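Local structure of pheromome Binding Protein (Epiphyas postvittana, 6VQ5) at residues Tyr34-Glu39 and Cys117-Ile122; Leu44-Gly49 and Gln107-Leu112; Ile68-Ala73 and Lys89-Leu94. The protein probably binds and carries odorants such as pheromones, as an all-helical member of the insect pheromone- and general odorant-binding protein family. All coordinates share one frame; numbering follows the deposited sequence.

How the contacts relate
All three contacts are partly buried helix packings in one small all-helical chain. Contacts 1 and 2 share helix 107-121: helix 28-37 meets its C-terminal end and helix 46-58 its first turns, and the two contacts touch where Tyr36 packs on Leu44. Contact 3 joins helices 70-79 and 84-100, about 19 Å from contact 2 between centres and across the middle of the chain; it reaches contact 1 through Leu90 and Ile93 against Phe118, Asn121 and Ile122. Their chemistry differs. Contact 1 is led by an arginine on a carbonyl and an indole, contact 2 by a close backbone approach beside a disulfide, and contact 3 by aliphatic groups and one imidazole.

Contact 1. Residues Tyr34-Glu39 and Cys117-Ile122; sequences YNYWKE and CFRTNI
Arg119 reaches from helix 107-121 to the C-terminal end of helix 28-37, where its NE and NH2 both donate to the one carbonyl O of Trp37, each at 2.7 Å. That oxygen lies near the guanidinium plane; NH2 comes almost straight along the C=O axis, at 169°, whereas NE approaches from a tilt to the carbonyl plane. The same side chain passes over one face of the indole. CD of Arg119 sits 3.6 Å from the centroid of the Trp37 six-membered ring, a CH-pi contact, and CZ stands 4.6 Å from that of the five-membered ring in a cation-pi geometry. CG of Arg119, anti to the backbone N (chi1 170°), lies over one face of the Tyr36 ring, toward its rim; the bend at chi2 (62°) then turns CD and the guanidinium over the indole. The Tyr36 hydroxyl, near the edge of Phe118, hydrogen-bonds Ala115 O. Ile122 CD1 touches Trp37 CH2 at 4.1 Å. Beyond the helix end, Thr120 OG1 is hydrogen-bonded to the Tyr41 hydroxyl and lies 3.1 Å from Glu39 OE2. A leucine in place of Arg119 would probably leave the Trp37 carbonyl without both donors and the indole without its cation. A bound 2-(2-methoxyethoxy)ethanol lies about 4 Å from the Trp37 side chain, probably a molecule of the crystallisation liquor. Glu39, with positive phi, is the C-prime residue of the Schellman motif that ends helix 28-37, and Arg119 thus takes a carbonyl of the helix's last turn.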
loop_
_atom_site.group_PDB
_atom_site.type_symbol
_atom_site.label_atom_id
_atom_site.label_comp_id
_atom_site.label_asym_id
_atom_site.label_seq_id
_atom_site.Cartn_x
_atom_site.Cartn_y
_atom_site.Cartn_z
ATOM N N TYR A 34 -9.965 -4.848 -2.753
ATOM C CA TYR A 34 -11.194 -4.061 -3.036
ATOM C C TYR A 34 -11.776 -3.534 -1.714
ATOM O O TYR A 34 -12.107 -2.343 -1.599
ATOM C CB TYR A 34 -12.213 -4.919 -3.783
ATOM C CG TYR A 34 -13.506 -4.207 -4.074
ATOM C CD1 TYR A 34 -13.594 -3.291 -5.108
ATOM C CD2 TYR A 34 -14.628 -4.422 -3.293
ATOM C CE1 TYR A 34 -14.782 -2.637 -5.392
ATOM C CE2 TYR A 34 -15.827 -3.781 -3.568
ATOM C CZ TYR A 34 -15.903 -2.885 -4.619
ATOM O OH TYR A 34 -17.063 -2.227 -4.905
ATOM N N ASN A 35 -11.867 -4.407 -0.713
ATOM C CA ASN A 35 -12.409 -4.078 0.630
ATOM C C ASN A 35 -11.521 -3.023 1.295
ATOM O O ASN A 35 -12.034 -1.977 1.706
ATOM C CB ASN A 35 -12.588 -5.352 1.452
ATOM C CG ASN A 35 -13.807 -6.125 1.000
ATOM O OD1 ASN A 35 -14.677 -5.585 0.320
ATOM N ND2 ASN A 35 -13.875 -7.385 1.358
ATOM N N TYR A 36 -10.231 -3.288 1.372
ATOM C CA TYR A 36 -9.199 -2.288 1.735
ATOM C C TYR A 36 -9.526 -0.936 1.091
ATOM O O TYR A 36 -9.499 0.096 1.773
ATOM C CB TYR A 36 -7.827 -2.738 1.240
ATOM C CG TYR A 36 -6.794 -1.643 1.273
ATOM C CD1 TYR A 36 -6.375 -1.107 2.477
ATOM C CD2 TYR A 36 -6.239 -1.138 0.110
ATOM C CE1 TYR A 36 -5.407 -0.119 2.521
ATOM C CE2 TYR A 36 -5.267 -0.148 0.142
ATOM C CZ TYR A 36 -4.857 0.372 1.352
ATOM O OH TYR A 36 -3.917 1.360 1.407
ATOM N N TRP A 37 -9.774 -0.918 -0.217
ATOM C CA TRP A 37 -9.888 0.369 -0.935
ATOM C C TRP A 37 -11.209 1.041 -0.541
ATOM O O TRP A 37 -11.270 2.302 -0.519
ATOM C CB TRP A 37 -9.726 0.230 -2.449
ATOM C CG TRP A 37 -9.363 1.571 -2.986
ATOM C CD1 TRP A 37 -10.177 2.448 -3.636
ATOM C CD2 TRP A 37 -8.141 2.281 -2.724
ATOM N NE1 TRP A 37 -9.524 3.633 -3.844
ATOM C CE2 TRP A 37 -8.269 3.559 -3.301
ATOM C CE3 TRP A 37 -6.935 1.956 -2.090
ATOM C CZ2 TRP A 37 -7.239 4.501 -3.267
ATOM C CZ3 TRP A 37 -5.909 2.883 -2.063
ATOM C CH2 TRP A 37 -6.064 4.141 -2.645
ATOM N N LYS A 38 -12.238 0.246 -0.226
ATOM C CA LYS A 38 -13.533 0.834 0.174
ATOM C C LYS A 38 -13.554 1.055 1.690
ATOM O O LYS A 38 -14.588 1.445 2.206
ATOM C CB LYS A 38 -14.683 0.046 -0.458
ATOM C CG LYS A 38 -15.241 -1.100 0.338
ATOM C CD LYS A 38 -16.451 -1.698 -0.335
ATOM C CE LYS A 38 -16.798 -3.014 0.316
ATOM N NZ LYS A 38 -18.023 -3.571 -0.268
ATOM N N GLU A 39 -12.435 0.828 2.365
ATOM C CA GLU A 39 -12.192 1.190 3.784
ATOM C C GLU A 39 -12.915 0.224 4.732
ATOM O O GLU A 39 -13.176 0.647 5.877
ATOM C CB GLU A 39 -12.588 2.649 4.011
ATOM C CG GLU A 39 -11.508 3.452 4.726
ATOM C CD GLU A 39 -11.819 4.921 4.941
ATOM O OE1 GLU A 39 -12.940 5.336 4.587
ATOM O OE2 GLU A 39 -10.955 5.641 5.477
ATOM N N CYS A 117 -3.525 3.008 7.533
ATOM C CA CYS A 117 -3.214 4.389 7.957
ATOM C C CYS A 117 -3.222 5.299 6.725
ATOM O O CYS A 117 -3.903 6.337 6.747
ATOM C CB CYS A 117 -1.870 4.419 8.669
ATOM S SG CYS A 117 -1.329 6.095 9.077
ATOM N N PHE A 118 -2.505 4.904 5.676
ATOM C CA PHE A 118 -2.408 5.650 4.396
ATOM C C PHE A 118 -3.810 5.857 3.805
ATOM O O PHE A 118 -4.236 7.003 3.624
ATOM C CB PHE A 118 -1.503 4.912 3.407
ATOM C CG PHE A 118 -1.461 5.554 2.052
ATOM C CD1 PHE A 118 -0.772 6.739 1.862
ATOM C CD2 PHE A 118 -2.136 4.989 0.977
ATOM C CE1 PHE A 118 -0.737 7.337 0.609
ATOM C CE2 PHE A 118 -2.122 5.595 -0.272
ATOM C CZ PHE A 118 -1.409 6.762 -0.458
ATOM N N ARG A 119 -4.508 4.763 3.495
ATOM C CA ARG A 119 -5.820 4.805 2.801
ATOM C C ARG A 119 -6.781 5.692 3.599
ATOM O O ARG A 119 -7.490 6.490 2.975
ATOM C CB ARG A 119 -6.369 3.390 2.625
ATOM C CG ARG A 119 -7.806 3.334 2.136
ATOM C CD ARG A 119 -7.935 3.972 0.778
ATOM N NE ARG A 119 -9.324 4.023 0.347
ATOM C CZ ARG A 119 -10.142 5.067 0.492
ATOM N NH1 ARG A 119 -9.742 6.177 1.088
ATOM N NH2 ARG A 119 -11.383 4.975 0.059
ATOM N N THR A 120 -6.796 5.570 4.922
ATOM C CA THR A 120 -7.746 6.308 5.787
ATOM C C THR A 120 -7.390 7.806 5.800
ATOM O O THR A 120 -8.340 8.606 5.764
ATOM C CB THR A 120 -7.873 5.648 7.170
ATOM O OG1 THR A 120 -8.607 4.432 7.020
ATOM C CG2 THR A 120 -8.584 6.508 8.188
ATOM N N ASN A 121 -6.107 8.188 5.807
ATOM C CA ASN A 121 -5.679 9.608 5.979
ATOM C C ASN A 121 -5.587 10.360 4.638
ATOM O O ASN A 121 -5.337 11.584 4.671
ATOM C CB ASN A 121 -4.361 9.718 6.744
ATOM C CG ASN A 121 -4.509 9.499 8.239
ATOM O OD1 ASN A 121 -5.611 9.395 8.781
ATOM N ND2 ASN A 121 -3.389 9.452 8.939
ATOM N N ILE A 122 -5.779 9.700 3.495
ATOM C CA ILE A 122 -5.740 10.382 2.167
ATOM C C ILE A 122 -7.160 10.788 1.768
ATOM O O ILE A 122 -7.359 11.130 0.587
ATOM C CB ILE A 122 -5.047 9.529 1.078
ATOM C CG1 ILE A 122 -5.801 8.238 0.759
ATOM C CG2 ILE A 122 -3.601 9.268 1.448
ATOM C CD1 ILE A 122 -5.494 7.685 -0.619
#

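Contact 2. Residues Leu44-Gly49 and Gln107-Leu112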
loop_
_atom_site.group_PDB
_atom_site.type_symbol
_atom_site.label_atom_id
_atom_site.label_comp_id
_atom_site.label_asym_id
_atom_site.label_seq_id
_atom_site.Cartn_x
_atom_site.Cartn_y
_atom_site.Cartn_z
ATOM N N LEU A 44 -9.240 -8.104 6.791
ATOM C CA LEU A 44 -7.869 -8.133 6.223
ATOM C C LEU A 44 -6.946 -8.890 7.195
ATOM O O LEU A 44 -6.888 -8.520 8.363
ATOM C CB LEU A 44 -7.388 -6.705 5.970
ATOM C CG LEU A 44 -8.262 -5.858 5.052
ATOM C CD1 LEU A 44 -7.712 -4.445 4.957
ATOM C CD2 LEU A 44 -8.391 -6.460 3.665
ATOM N N ASN A 45 -6.246 -9.922 6.721
ATOM C CA ASN A 45 -5.352 -10.768 7.555
ATOM C C ASN A 45 -3.901 -10.467 7.169
ATOM O O ASN A 45 -3.679 -9.654 6.265
ATOM C CB ASN A 45 -5.698 -12.258 7.450
ATOM C CG ASN A 45 -5.571 -12.813 6.041
ATOM O OD1 ASN A 45 -4.992 -12.187 5.142
ATOM N ND2 ASN A 45 -6.145 -13.987 5.835
ATOM N N ARG A 46 -2.958 -11.089 7.869
ATOM C CA ARG A 46 -1.501 -10.898 7.688
ATOM C C ARG A 46 -1.131 -11.055 6.203
ATOM O O ARG A 46 -0.340 -10.239 5.694
ATOM C CB ARG A 46 -0.772 -11.906 8.576
ATOM C CG ARG A 46 0.725 -11.683 8.629
ATOM C CD ARG A 46 1.411 -12.689 9.519
ATOM N NE ARG A 46 2.849 -12.502 9.450
ATOM C CZ ARG A 46 3.639 -12.971 8.496
ATOM N NH1 ARG A 46 3.147 -13.673 7.494
ATOM N NH2 ARG A 46 4.935 -12.732 8.545
ATOM N N ASP A 47 -1.684 -12.061 5.529
ATOM C CA ASP A 47 -1.332 -12.381 4.120
ATOM C C ASP A 47 -1.572 -11.159 3.233
ATOM O O ASP A 47 -0.817 -10.995 2.273
ATOM C CB ASP A 47 -2.105 -13.595 3.594
ATOM C CG ASP A 47 -1.692 -14.916 4.224
ATOM O OD1 ASP A 47 -0.532 -15.004 4.712
ATOM O OD2 ASP A 47 -2.535 -15.840 4.225
ATOM N N VAL A 48 -2.587 -10.336 3.520
ATOM C CA VAL A 48 -2.849 -9.099 2.729
ATOM C C VAL A 48 -1.639 -8.184 2.914
ATOM O O VAL A 48 -1.224 -7.522 1.933
ATOM C CB VAL A 48 -4.165 -8.400 3.117
ATOM C CG1 VAL A 48 -4.380 -7.100 2.342
ATOM C CG2 VAL A 48 -5.355 -9.322 2.932
ATOM N N GLY A 49 -1.091 -8.153 4.124
ATOM C CA GLY A 49 0.178 -7.459 4.416
ATOM C C GLY A 49 1.314 -8.000 3.569
ATOM O O GLY A 49 2.018 -7.194 2.964
ATOM N N GLN A 107 6.986 -7.566 9.332
ATOM C CA GLN A 107 7.014 -6.594 8.202
ATOM C C GLN A 107 5.750 -6.738 7.353
ATOM O O GLN A 107 5.421 -5.769 6.646
ATOM C CB GLN A 107 8.266 -6.768 7.337
ATOM C CG GLN A 107 9.557 -6.312 8.007
ATOM C CD GLN A 107 10.739 -6.630 7.118
ATOM O OE1 GLN A 107 10.597 -6.767 5.898
ATOM N NE2 GLN A 107 11.922 -6.758 7.712
ATOM N N CYS A 108 5.079 -7.896 7.414
ATOM C CA CYS A 108 3.760 -8.145 6.774
ATOM C C CYS A 108 2.672 -7.323 7.495
ATOM O O CYS A 108 1.913 -6.592 6.814
ATOM C CB CYS A 108 3.413 -9.633 6.760
ATOM S SG CYS A 108 4.320 -10.594 5.515
ATOM N N MET A 109 2.615 -7.407 8.830
ATOM C CA MET A 109 1.658 -6.646 9.672
ATOM C C MET A 109 1.973 -5.154 9.570
ATOM O O MET A 109 1.015 -4.368 9.431
ATOM C CB MET A 109 1.695 -7.109 11.129
ATOM C CG MET A 109 1.070 -8.503 11.327
ATOM S SD MET A 109 -0.708 -8.613 10.835
ATOM C CE MET A 109 -1.414 -7.413 11.964
ATOM N N LYS A 110 3.260 -4.794 9.573
ATOM C CA LYS A 110 3.722 -3.389 9.428
ATOM C C LYS A 110 3.144 -2.788 8.140
ATOM O O LYS A 110 2.662 -1.630 8.189
ATOM C CB LYS A 110 5.246 -3.307 9.416
ATOM C CG LYS A 110 5.785 -1.885 9.480
ATOM C CD LYS A 110 7.275 -1.761 9.711
ATOM C CE LYS A 110 7.999 -1.162 8.524
ATOM N NZ LYS A 110 9.317 -0.609 8.913
ATOM N N ALA A 111 3.173 -3.534 7.030
ATOM C CA ALA A 111 2.711 -3.059 5.704
ATOM C C ALA A 111 1.185 -2.923 5.702
ATOM O O ALA A 111 0.658 -1.939 5.131
ATOM C CB ALA A 111 3.195 -3.991 4.621
ATOM N N LEU A 112 0.482 -3.879 6.302
ATOM C CA LEU A 112 -1.000 -3.816 6.371
ATOM C C LEU A 112 -1.398 -2.548 7.136
ATOM O O LEU A 112 -2.236 -1.786 6.625
ATOM C CB LEU A 112 -1.550 -5.077 7.040
ATOM C CG LEU A 112 -3.068 -5.162 7.109
ATOM C CD1 LEU A 112 -3.659 -4.993 5.727
ATOM C CD2 LEU A 112 -3.513 -6.464 7.735
#
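Helices 46-58 and 107-121 come very close at Gly49 and Leu112, whose CA atoms are 4.3 Å apart, and Gly49 CA makes a CA-H...O contact with Cys108 O at 3.1 Å. A CB on Gly49 would point at the other helix and probably run into that carbonyl, consistent with the absence of a side chain permitting the close approach. Beside this point Leu112 turns its side chain across the start of helix 46-58, its CG carried there by an anti relation to the backbone N (chi1 -177°). Leu112 CD1 meets Val48 CG1 and Leu44 CB, both at 4.1 Å; Leu112 CD2 lies 3.5 Å from Asn45 O. CB of Leu112 rests against Gly49 CA, and Ala111 CB packs by Gly49 O. Asn45 is the N-cap of helix 46-58, its OD1 accepting a weak bond from Val48 N. On the outer side Arg46 runs extended from CG to NE and lays one face of its guanidinium on Cys108, with Cys108 CB 3.7 Å above the guanidinium plane and Cys108 SG over the same face. Arg46 NE forms a salt bridge with Asp106 OD2; the other carboxylate oxygen, OD1, accepts from Met109 N, so one acid ties the arginine to the first turn of the neighbouring helix. Met109 SD lies 4.0 Å from both CA and CB of Arg46. Leu44 and Val48 also pack on helix 28-37. The Cys50-Cys108 disulfide fastens the same pair of helices right beside the glycine; it is the second-to-fifth link of the interlocked three-disulfide pattern characteristic of the classical insect odorant-binding fold.

Contact 3. Residues Ile68-Ala73 and Lys89-Leu94; sequences IHHGNA and KLVAIL
The imidazole of His70 is the flat group that takes part here, and Val91 CG1 meets it at a slant along its CD2-NE2 side, 3.2 Å from CD2 and 3.4 Å from NE2 of that ring. The His69 ring instead serves its own segment: Asn72 CB lies in its plane at the edge, and ND1 accepts a weak capping bond from Asn72 N, making His69 the N-cap of helix 70-79. The remaining contacts are aliphatic. Val91 straddles the first turn of that helix, since its CG1, anti to the backbone N (chi1 170°), goes to His70 while CG2 meets Ala73 CB at 3.5 Å. One turn further on, Leu94 receives Ile68: CD1 of Ile68 touches CG of Leu94 at 3.5 Å, and Ile68 CG2 adds a contact with Leu94 CD2 at 3.8 Å. Ile68 is further held by its backbone N, which donates to Glu98 OE2. The first turn of helix 70-79, with Ile68 just before it, thus packs on helix 84-100, whose Leu90 also packs on Phe118 of helix 107-121; Leu94 touches Ile68 and also packs on Ile114 and Phe118 of that helix.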
loop_
_atom_site.group_PDB
_atom_site.type_symbol
_atom_site.label_atom_id
_atom_site.label_comp_id
_atom_site.label_asym_id
_atom_site.label_seq_id
_atom_site.Cartn_x
_atom_site.Cartn_y
_atom_site.Cartn_z
ATOM N N ILE A 68 10.447 2.916 3.205
ATOM C CA ILE A 68 9.771 3.422 1.976
ATOM C C ILE A 68 10.709 4.400 1.268
ATOM O O ILE A 68 11.239 5.286 1.943
ATOM C CB ILE A 68 8.422 4.079 2.323
ATOM C CG1 ILE A 68 7.395 3.022 2.741
ATOM C CG2 ILE A 68 7.924 4.935 1.167
ATOM C CD1 ILE A 68 6.084 3.585 3.237
ATOM N N HIS A 69 10.849 4.256 -0.051
ATOM C CA HIS A 69 11.656 5.137 -0.932
ATOM C C HIS A 69 10.819 6.336 -1.395
ATOM O O HIS A 69 9.961 6.153 -2.273
ATOM C CB HIS A 69 12.212 4.327 -2.107
ATOM C CG HIS A 69 13.318 5.036 -2.808
ATOM N ND1 HIS A 69 13.155 5.583 -4.060
ATOM C CD2 HIS A 69 14.575 5.335 -2.415
ATOM C CE1 HIS A 69 14.276 6.165 -4.427
ATOM N NE2 HIS A 69 15.160 6.034 -3.431
ATOM N N HIS A 70 11.100 7.519 -0.839
ATOM C CA HIS A 70 10.376 8.800 -1.070
ATOM C C HIS A 70 10.202 9.057 -2.574
ATOM O O HIS A 70 9.050 9.217 -3.014
ATOM C CB HIS A 70 11.116 9.949 -0.364
ATOM C CG HIS A 70 10.329 11.213 -0.253
ATOM N ND1 HIS A 70 10.422 12.233 -1.187
ATOM C CD2 HIS A 70 9.444 11.634 0.676
ATOM C CE1 HIS A 70 9.618 13.217 -0.842
ATOM N NE2 HIS A 70 9.018 12.882 0.303
ATOM N N GLY A 71 11.304 9.081 -3.327
ATOM C CA GLY A 71 11.338 9.438 -4.759
ATOM C C GLY A 71 10.451 8.543 -5.604
ATOM O O GLY A 71 9.673 9.080 -6.407
ATOM N N ASN A 72 10.563 7.222 -5.439
ATOM C CA ASN A 72 9.792 6.216 -6.219
ATOM C C ASN A 72 8.314 6.261 -5.810
ATOM O O ASN A 72 7.472 5.915 -6.654
ATOM C CB ASN A 72 10.363 4.805 -6.066
ATOM C CG ASN A 72 11.734 4.639 -6.690
ATOM O OD1 ASN A 72 12.225 5.523 -7.390
ATOM N ND2 ASN A 72 12.367 3.506 -6.437
ATOM N N ALA A 73 8.005 6.658 -4.570
ATOM C CA ALA A 73 6.620 6.865 -4.080
ATOM C C ALA A 73 5.971 7.996 -4.886
ATOM O O ALA A 73 4.908 7.757 -5.491
ATOM C CB ALA A 73 6.616 7.162 -2.601
ATOM N N LYS A 89 1.642 15.481 -1.172
ATOM C CA LYS A 89 0.735 15.312 -0.001
ATOM C C LYS A 89 0.618 13.821 0.335
ATOM O O LYS A 89 0.733 13.480 1.525
ATOM C CB LYS A 89 -0.671 15.870 -0.247
ATOM C CG LYS A 89 -0.787 17.365 -0.528
ATOM C CD LYS A 89 -0.080 18.282 0.465
ATOM C CE LYS A 89 1.286 18.733 -0.031
ATOM N NZ LYS A 89 2.220 19.075 1.070
ATOM N N LEU A 90 0.392 12.977 -0.679
ATOM C CA LEU A 90 0.264 11.497 -0.546
ATOM C C LEU A 90 1.497 10.914 0.151
ATOM O O LEU A 90 1.320 10.151 1.117
ATOM C CB LEU A 90 0.102 10.863 -1.931
ATOM C CG LEU A 90 -1.280 10.976 -2.562
ATOM C CD1 LEU A 90 -1.311 10.307 -3.927
ATOM C CD2 LEU A 90 -2.340 10.381 -1.659
ATOM N N VAL A 91 2.694 11.228 -0.342
ATOM C CA VAL A 91 3.969 10.656 0.184
ATOM C C VAL A 91 4.197 11.216 1.595
ATOM O O VAL A 91 4.691 10.456 2.456
ATOM C CB VAL A 91 5.154 10.927 -0.772
ATOM C CG1 VAL A 91 6.502 10.583 -0.150
ATOM C CG2 VAL A 91 4.983 10.205 -2.102
ATOM N N ALA A 92 3.822 12.476 1.843
ATOM C CA ALA A 92 3.881 13.084 3.192
ATOM C C ALA A 92 3.041 12.235 4.155
ATOM O O ALA A 92 3.573 11.838 5.208
ATOM C CB ALA A 92 3.419 14.516 3.159
ATOM N N ILE A 93 1.793 11.936 3.782
ATOM C CA ILE A 93 0.858 11.098 4.590
ATOM C C ILE A 93 1.454 9.692 4.755
ATOM O O ILE A 93 1.373 9.153 5.877
ATOM C CB ILE A 93 -0.565 11.092 3.985
ATOM C CG1 ILE A 93 -1.367 12.316 4.444
ATOM C CG2 ILE A 93 -1.307 9.801 4.307
ATOM C CD1 ILE A 93 -2.286 12.875 3.387
ATOM N N LEU A 94 2.029 9.115 3.701
ATOM C CA LEU A 94 2.602 7.741 3.745
ATOM C C LEU A 94 3.782 7.719 4.721
ATOM O O LEU A 94 3.885 6.743 5.487
ATOM C CB LEU A 94 3.029 7.309 2.336
ATOM C CG LEU A 94 3.669 5.924 2.226
ATOM C CD1 LEU A 94 2.694 4.839 2.657
ATOM C CD2 LEU A 94 4.173 5.672 0.819
#